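Side-chain contacts in inositol-1-monophosphatase (PDB 5ZHH), which probably hydrolyses inositol monophosphates to free inositol and inorganic phosphate, as a member of the inositol monophosphatase family: residues T167-N171 with Y172-C176; A196-C200 with G201-G205. All blocks are in the same frame, centred on the assembly; numbering follows the deposited sequence.

Contact 1: T167-N171 with Y172-C176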
ATOM      1  N   THR A 167     -17.377 -19.933  33.804  1.00 44.56           N
ATOM      2  CA  THR A 167     -17.267 -21.373  33.658  1.00 42.36           C
ATOM      3  C   THR A 167     -15.831 -21.812  33.894  1.00 40.68           C
ATOM      4  O   THR A 167     -14.890 -21.105  33.518  1.00 40.98           O
ATOM      5  CB  THR A 167     -17.711 -21.826  32.260  1.00 42.26           C
ATOM      6  OG1 THR A 167     -17.333 -23.196  32.054  1.00 40.67           O
ATOM      7  CG2 THR A 167     -17.080 -20.943  31.172  1.00 41.75           C
ATOM      8  N   PRO A 168     -15.630 -22.985  34.501  1.00 41.20           N
ATOM      9  CA  PRO A 168     -14.265 -23.516  34.611  1.00 41.46           C
ATOM     10  C   PRO A 168     -13.690 -23.956  33.279  1.00 37.58           C
ATOM     11  O   PRO A 168     -12.463 -23.979  33.128  1.00 37.79           O
ATOM     12  CB  PRO A 168     -14.426 -24.708  35.563  1.00 44.50           C
ATOM     13  CG  PRO A 168     -15.848 -25.136  35.376  1.00 46.43           C
ATOM     14  CD  PRO A 168     -16.630 -23.876  35.113  1.00 43.37           C
ATOM     15  N   ASP A 169     -14.541 -24.300  32.313  1.00 36.16           N
ATOM     16  CA  ASP A 169     -14.095 -24.653  30.968  1.00 39.41           C
ATOM     17  C   ASP A 169     -13.881 -23.364  30.172  1.00 35.69           C
ATOM     18  O   ASP A 169     -14.667 -22.983  29.302  1.00 37.81           O
ATOM     19  CB  ASP A 169     -15.102 -25.578  30.306  1.00 42.60           C
ATOM     20  CG  ASP A 169     -14.601 -26.125  28.997  1.00 44.56           C
ATOM     21  OD1 ASP A 169     -13.375 -26.051  28.757  1.00 41.22           O
ATOM     22  OD2 ASP A 169     -15.431 -26.641  28.219  1.00 48.48           O
ATOM     23  N   ASN A 170     -12.795 -22.673  30.514  1.00 32.84           N
ATOM     24  CA  ASN A 170     -12.505 -21.349  29.977  1.00 33.61           C
ATOM     25  C   ASN A 170     -11.473 -21.347  28.853  1.00 31.29           C
ATOM     26  O   ASN A 170     -11.123 -20.266  28.370  1.00 30.08           O
ATOM     27  CB  ASN A 170     -12.042 -20.419  31.103  1.00 36.23           C
ATOM     28  CG  ASN A 170     -10.992 -21.055  31.990  1.00 36.43           C
ATOM     29  OD1 ASN A 170     -10.124 -21.788  31.521  1.00 33.89           O
ATOM     30  ND2 ASN A 170     -11.078 -20.788  33.290  1.00 38.37           N
ATOM     31  N   ASN A 171     -10.971 -22.516  28.448  1.00 28.05           N
ATOM     32  CA  ASN A 171      -9.980 -22.752  27.397  1.00 26.58           C
ATOM     33  C   ASN A 171      -8.557 -22.488  27.888  1.00 27.91           C
ATOM     34  O   ASN A 171      -7.622 -22.623  27.092  1.00 30.39           O
ATOM     35  CB  ASN A 171     -10.230 -21.906  26.129  1.00 24.14           C
ATOM     36  CG  ASN A 171      -9.569 -22.484  24.889  1.00 25.65           C
ATOM     37  OD1 ASN A 171      -9.586 -23.694  24.667  1.00 27.88           O
ATOM     38  ND2 ASN A 171      -8.961 -21.622  24.088  1.00 25.78           N
ATOM     39  N   TYR A 172      -8.349 -22.124  29.160  1.00 28.24           N
ATOM     40  CA  TYR A 172      -6.986 -21.882  29.635  1.00 26.84           C
ATOM     41  C   TYR A 172      -6.170 -23.165  29.659  1.00 29.23           C
ATOM     42  O   TYR A 172      -4.989 -23.165  29.281  1.00 27.62           O
ATOM     43  CB  TYR A 172      -6.992 -21.269  31.033  1.00 28.06           C
ATOM     44  CG  TYR A 172      -7.605 -19.903  31.132  1.00 29.36           C
ATOM     45  CD1 TYR A 172      -7.871 -19.149  29.994  1.00 29.14           C
ATOM     46  CD2 TYR A 172      -7.906 -19.355  32.369  1.00 31.78           C
ATOM     47  CE1 TYR A 172      -8.436 -17.899  30.087  1.00 29.78           C
ATOM     48  CE2 TYR A 172      -8.464 -18.101  32.472  1.00 31.58           C
ATOM     49  CZ  TYR A 172      -8.727 -17.377  31.324  1.00 32.50           C
ATOM     50  OH  TYR A 172      -9.284 -16.126  31.407  1.00 31.48           O
ATOM     51  N   ALA A 173      -6.768 -24.259  30.140  1.00 28.73           N
ATOM     52  CA  ALA A 173      -6.056 -25.532  30.187  1.00 26.80           C
ATOM     53  C   ALA A 173      -5.606 -25.960  28.797  1.00 26.45           C
ATOM     54  O   ALA A 173      -4.472 -26.424  28.621  1.00 30.13           O
ATOM     55  CB  ALA A 173      -6.937 -26.611  30.822  1.00 26.77           C
ATOM     56  N   GLU A 174      -6.485 -25.810  27.798  1.00 24.92           N
ATOM     57  CA  GLU A 174      -6.110 -26.104  26.417  1.00 25.85           C
ATOM     58  C   GLU A 174      -4.953 -25.224  25.953  1.00 29.04           C
ATOM     59  O   GLU A 174      -4.005 -25.710  25.319  1.00 26.20           O
ATOM     60  CB  GLU A 174      -7.316 -25.922  25.489  1.00 26.95           C
ATOM     61  CG  GLU A 174      -8.378 -27.022  25.552  1.00 27.51           C
ATOM     62  CD  GLU A 174      -9.337 -26.916  26.745  1.00 31.35           C
ATOM     63  OE1 GLU A 174      -9.189 -25.994  27.577  1.00 30.36           O
ATOM     64  OE2 GLU A 174     -10.246 -27.774  26.842  1.00 29.19           O
ATOM     65  N   PHE A 175      -5.018 -23.922  26.253  1.00 28.39           N
ATOM     66  CA  PHE A 175      -3.961 -23.007  25.830  1.00 25.85           C
ATOM     67  C   PHE A 175      -2.616 -23.413  26.421  1.00 26.25           C
ATOM     68  O   PHE A 175      -1.598 -23.443  25.718  1.00 27.90           O
ATOM     69  CB  PHE A 175      -4.312 -21.574  26.236  1.00 24.56           C
ATOM     70  CG  PHE A 175      -3.234 -20.578  25.923  1.00 25.16           C
ATOM     71  CD1 PHE A 175      -3.162 -19.988  24.666  1.00 24.54           C
ATOM     72  CD2 PHE A 175      -2.296 -20.222  26.886  1.00 24.98           C
ATOM     73  CE1 PHE A 175      -2.175 -19.067  24.371  1.00 25.38           C
ATOM     74  CE2 PHE A 175      -1.302 -19.298  26.595  1.00 25.18           C
ATOM     75  CZ  PHE A 175      -1.241 -18.727  25.331  1.00 24.71           C
ATOM     76  N   CYS A 176      -2.591 -23.744  27.716  1.00 24.95           N
ATOM     77  CA  CYS A 176      -1.338 -24.155  28.336  1.00 25.10           C
ATOM     78  C   CYS A 176      -0.845 -25.473  27.752  1.00 27.55           C
ATOM     79  O   CYS A 176       0.345 -25.610  27.442  1.00 30.58           O
ATOM     80  CB  CYS A 176      -1.513 -24.272  29.851  1.00 30.30           C
ATOM     81  SG  CYS A 176      -1.973 -22.727  30.657  1.00 29.34           S
TER
HETATM   82  O   HOH W   1     -11.149 -25.219  29.320  1.00 30.55           O
HETATM   83  O   HOH W   2     -12.676 -27.033  26.400  1.00 33.55           O
HETATM   84  O   HOH W   3      -9.376 -24.528  31.611  1.00 29.73           O

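Contact 2: A196-C200 with G201-G205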
ATOM      1  N   ALA A 196      -8.830 -17.396   8.423  1.00 25.42           N
ATOM      2  CA  ALA A 196      -8.133 -16.971   7.216  1.00 24.18           C
ATOM      3  C   ALA A 196      -6.640 -17.259   7.295  1.00 26.21           C
ATOM      4  O   ALA A 196      -6.015 -17.570   6.272  1.00 24.75           O
ATOM      5  CB  ALA A 196      -8.376 -15.480   6.972  1.00 26.71           C
ATOM      6  N   HIS A 197      -6.049 -17.158   8.493  1.00 24.84           N
ATOM      7  CA  HIS A 197      -4.629 -17.461   8.640  1.00 26.44           C
ATOM      8  C   HIS A 197      -4.344 -18.957   8.529  1.00 23.79           C
ATOM      9  O   HIS A 197      -3.271 -19.343   8.061  1.00 26.54           O
ATOM     10  CB  HIS A 197      -4.105 -16.933   9.972  1.00 29.69           C
ATOM     11  CG  HIS A 197      -4.022 -15.442  10.041  1.00 34.36           C
ATOM     12  ND1 HIS A 197      -4.406 -14.621   9.003  1.00 38.13           N
ATOM     13  CD2 HIS A 197      -3.601 -14.622  11.033  1.00 36.81           C
ATOM     14  CE1 HIS A 197      -4.225 -13.360   9.350  1.00 38.64           C
ATOM     15  NE2 HIS A 197      -3.737 -13.335  10.577  1.00 42.95           N
ATOM     16  N   VAL A 198      -5.258 -19.817   8.980  1.00 26.62           N
ATOM     17  CA  VAL A 198      -5.100 -21.237   8.670  1.00 25.37           C
ATOM     18  C   VAL A 198      -5.218 -21.452   7.165  1.00 26.82           C
ATOM     19  O   VAL A 198      -4.461 -22.228   6.568  1.00 25.42           O
ATOM     20  CB  VAL A 198      -6.118 -22.099   9.442  1.00 25.47           C
ATOM     21  CG1 VAL A 198      -5.794 -23.590   9.259  1.00 26.26           C
ATOM     22  CG2 VAL A 198      -6.112 -21.760  10.923  1.00 23.73           C
ATOM     23  N   ALA A 199      -6.162 -20.758   6.530  1.00 26.39           N
ATOM     24  CA  ALA A 199      -6.426 -20.981   5.109  1.00 28.23           C
ATOM     25  C   ALA A 199      -5.209 -20.677   4.240  1.00 27.74           C
ATOM     26  O   ALA A 199      -4.966 -21.368   3.245  1.00 30.88           O
ATOM     27  CB  ALA A 199      -7.622 -20.145   4.663  1.00 25.21           C
ATOM     28  N   CYS A 200      -4.425 -19.660   4.591  1.00 30.50           N
ATOM     29  CA  CYS A 200      -3.269 -19.310   3.775  1.00 36.45           C
ATOM     30  C   CYS A 200      -1.953 -19.822   4.351  1.00 28.76           C
ATOM     31  O   CYS A 200      -0.889 -19.478   3.829  1.00 27.13           O
ATOM     32  CB  CYS A 200      -3.201 -17.797   3.554  1.00 47.76           C
ATOM     33  SG  CYS A 200      -2.998 -16.794   5.028  1.00 55.88           S
ATOM     34  N   GLY A 201      -1.998 -20.644   5.399  1.00 26.49           N
ATOM     35  CA  GLY A 201      -0.821 -21.320   5.903  1.00 26.45           C
ATOM     36  C   GLY A 201       0.014 -20.551   6.907  1.00 27.24           C
ATOM     37  O   GLY A 201       1.085 -21.038   7.294  1.00 27.08           O
ATOM     38  N   ARG A 202      -0.460 -19.397   7.379  1.00 23.23           N
ATOM     39  CA  ARG A 202       0.303 -18.625   8.356  1.00 21.84           C
ATOM     40  C   ARG A 202       0.299 -19.284   9.730  1.00 24.43           C
ATOM     41  O   ARG A 202       1.208 -19.049  10.533  1.00 24.41           O
ATOM     42  CB  ARG A 202      -0.261 -17.213   8.457  1.00 24.96           C
ATOM     43  CG  ARG A 202       0.051 -16.349   7.225  1.00 26.66           C
ATOM     44  CD  ARG A 202      -0.826 -15.114   7.210  1.00 27.87           C
ATOM     45  NE  ARG A 202      -0.594 -14.299   6.018  1.00 29.20           N
ATOM     46  CZ  ARG A 202      -1.180 -13.128   5.790  1.00 29.74           C
ATOM     47  NH1 ARG A 202      -0.913 -12.457   4.678  1.00 29.26           N
ATOM     48  NH2 ARG A 202      -2.037 -12.632   6.669  1.00 28.67           N
ATOM     49  N   VAL A 203      -0.731 -20.071  10.031  1.00 22.86           N
ATOM     50  CA  VAL A 203      -0.745 -20.972  11.172  1.00 23.05           C
ATOM     51  C   VAL A 203      -1.198 -22.329  10.664  1.00 25.74           C
ATOM     52  O   VAL A 203      -1.738 -22.456   9.566  1.00 22.55           O
ATOM     53  CB  VAL A 203      -1.656 -20.482  12.318  1.00 25.89           C
ATOM     54  CG1 VAL A 203      -1.120 -19.197  12.917  1.00 31.75           C
ATOM     55  CG2 VAL A 203      -3.064 -20.265  11.818  1.00 26.37           C
ATOM     56  N   ASP A 204      -0.974 -23.351  11.483  1.00 25.20           N
ATOM     57  CA  ASP A 204      -1.311 -24.708  11.090  1.00 26.75           C
ATOM     58  C   ASP A 204      -2.652 -25.165  11.633  1.00 25.55           C
ATOM     59  O   ASP A 204      -3.194 -26.152  11.136  1.00 26.25           O
ATOM     60  CB  ASP A 204      -0.207 -25.665  11.549  1.00 26.60           C
ATOM     61  CG  ASP A 204       1.157 -25.233  11.057  1.00 28.41           C
ATOM     62  OD1 ASP A 204       1.331 -25.080   9.821  1.00 26.77           O
ATOM     63  OD2 ASP A 204       2.046 -25.018  11.900  1.00 29.38           O
ATOM     64  N   GLY A 205      -3.209 -24.466  12.612  1.00 23.28           N
ATOM     65  CA  GLY A 205      -4.444 -24.910  13.222  1.00 24.24           C
ATOM     66  C   GLY A 205      -4.975 -23.883  14.192  1.00 23.81           C
ATOM     67  O   GLY A 205      -4.239 -23.029  14.696  1.00 22.20           O
TER
HETATM   68  O   HOH W   4      -2.485 -24.018   7.258  1.00 25.06           O

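Contact 1: T167-N171 with Y172-C176
Asn170, not the N-cap residue Asn171, gives its side-chain oxygen to the first turn of the helix: its OD1 accepts from Tyr172 N at 3.0 Å, closing an Asx turn with a fairly straight bond (159°). The same amide lies over one face of the Tyr172 ring, offset toward the rim, its plane 31° from that of the ring, and Asn170 CB stands almost on the ring normal, 4.3 Å from the centroid, as a CH-pi contact. Folding CG between the backbone N and the carbonyl carbon (chi1 47°) makes both contacts possible. With an alanine in its place, Tyr172 N would probably lose this acceptor and the ring the amide lying over its face. Nearby, Asp169 OD1 and Glu174 OE2 are like charges only 4.1 Å apart. Water 2 donates to both, at 2.6 Å from Asp169 OD1 and 2.6 Å from Glu174 OE2, while Asp169 OD2 pairs with Arg244. The Phe175 ring stacks on Phe175 of the second subunit. Asn171 OD1 rests against Glu174 CB at 3.3 Å and accepts from Trp207 NE1, while ND2 donates to Thr158 OG1 and Gly159 O. The start of helix 172-181 is thereby tied to strands 156-158 and 205-208.

Contact 2: A196-C200 with G201-G205
His197 O collects two N-H groups from the chain that turns back over the helix end: Val203 N at 3.3 Å in a straight bond, and Arg202 N at 2.9 Å in a weak, strongly bent one. Val198 O likewise serves two donors, Gly201 N at 3.2 Å and a water. That water, water 4, donates to Val198 O and also to Val203 O, joining the last turn of the helix to the loop that leads on to strand 205-208. Bonds from Gly201 N to Val198 O and from Arg202 N to His197 O fit a Schellman motif, the second bond being the weak one. Gly201 supplies its positive phi (86°), where a CB would collide with Cys200 O. Arg202, extended from CG to NE, runs beside the helix end with its CD over one face of the His197 ring. Its NH2 reaches His197 CE1 at 3.5 Å, the ring carbon lying at the guanidinium edge with the two planes 59° apart. Cys200 SG, swung between its own backbone N and carbonyl carbon (chi1 62°), meets Arg202 CD at 3.5 Å. The guanidinium charge is answered by Glu126, which forms a salt bridge with NH1. On the other flank, Val198 CG2 and Val203 CG2 touch at 3.5 Å, an apolar contact beside the polar turn. Beyond them the carboxylate of Asp204 is satisfied through OD1 by the hydroxyls of Ser146 and Thr148 and through OD2 by Leu155 N, and Gly205 hydrogen-bonds Val157 as strand 205-208 joins the five-stranded sheet.

In the fold
Contact 1 opens helix 172-181 and contact 2 closes helix 191-199; they come one after the other in the chain, with centres 22 Å apart and nearest atoms about 10 Å apart, so they do not touch. Strands 156-158 and 205-208, neighbours in the five-stranded sheet, relate them: residues 201-205 lead into 205-208, whose Trp207 reaches the helix start of contact 1, and 156-158 has partners in both places. The centre of contact 1 lies about 20 Å from the centre of the chain, that of contact 2 about 11 Å. Both also meet the second subunit, contact 1 through its aromatic rings and contact 2 against Gln98, Tyr99 and His97 of that subunit.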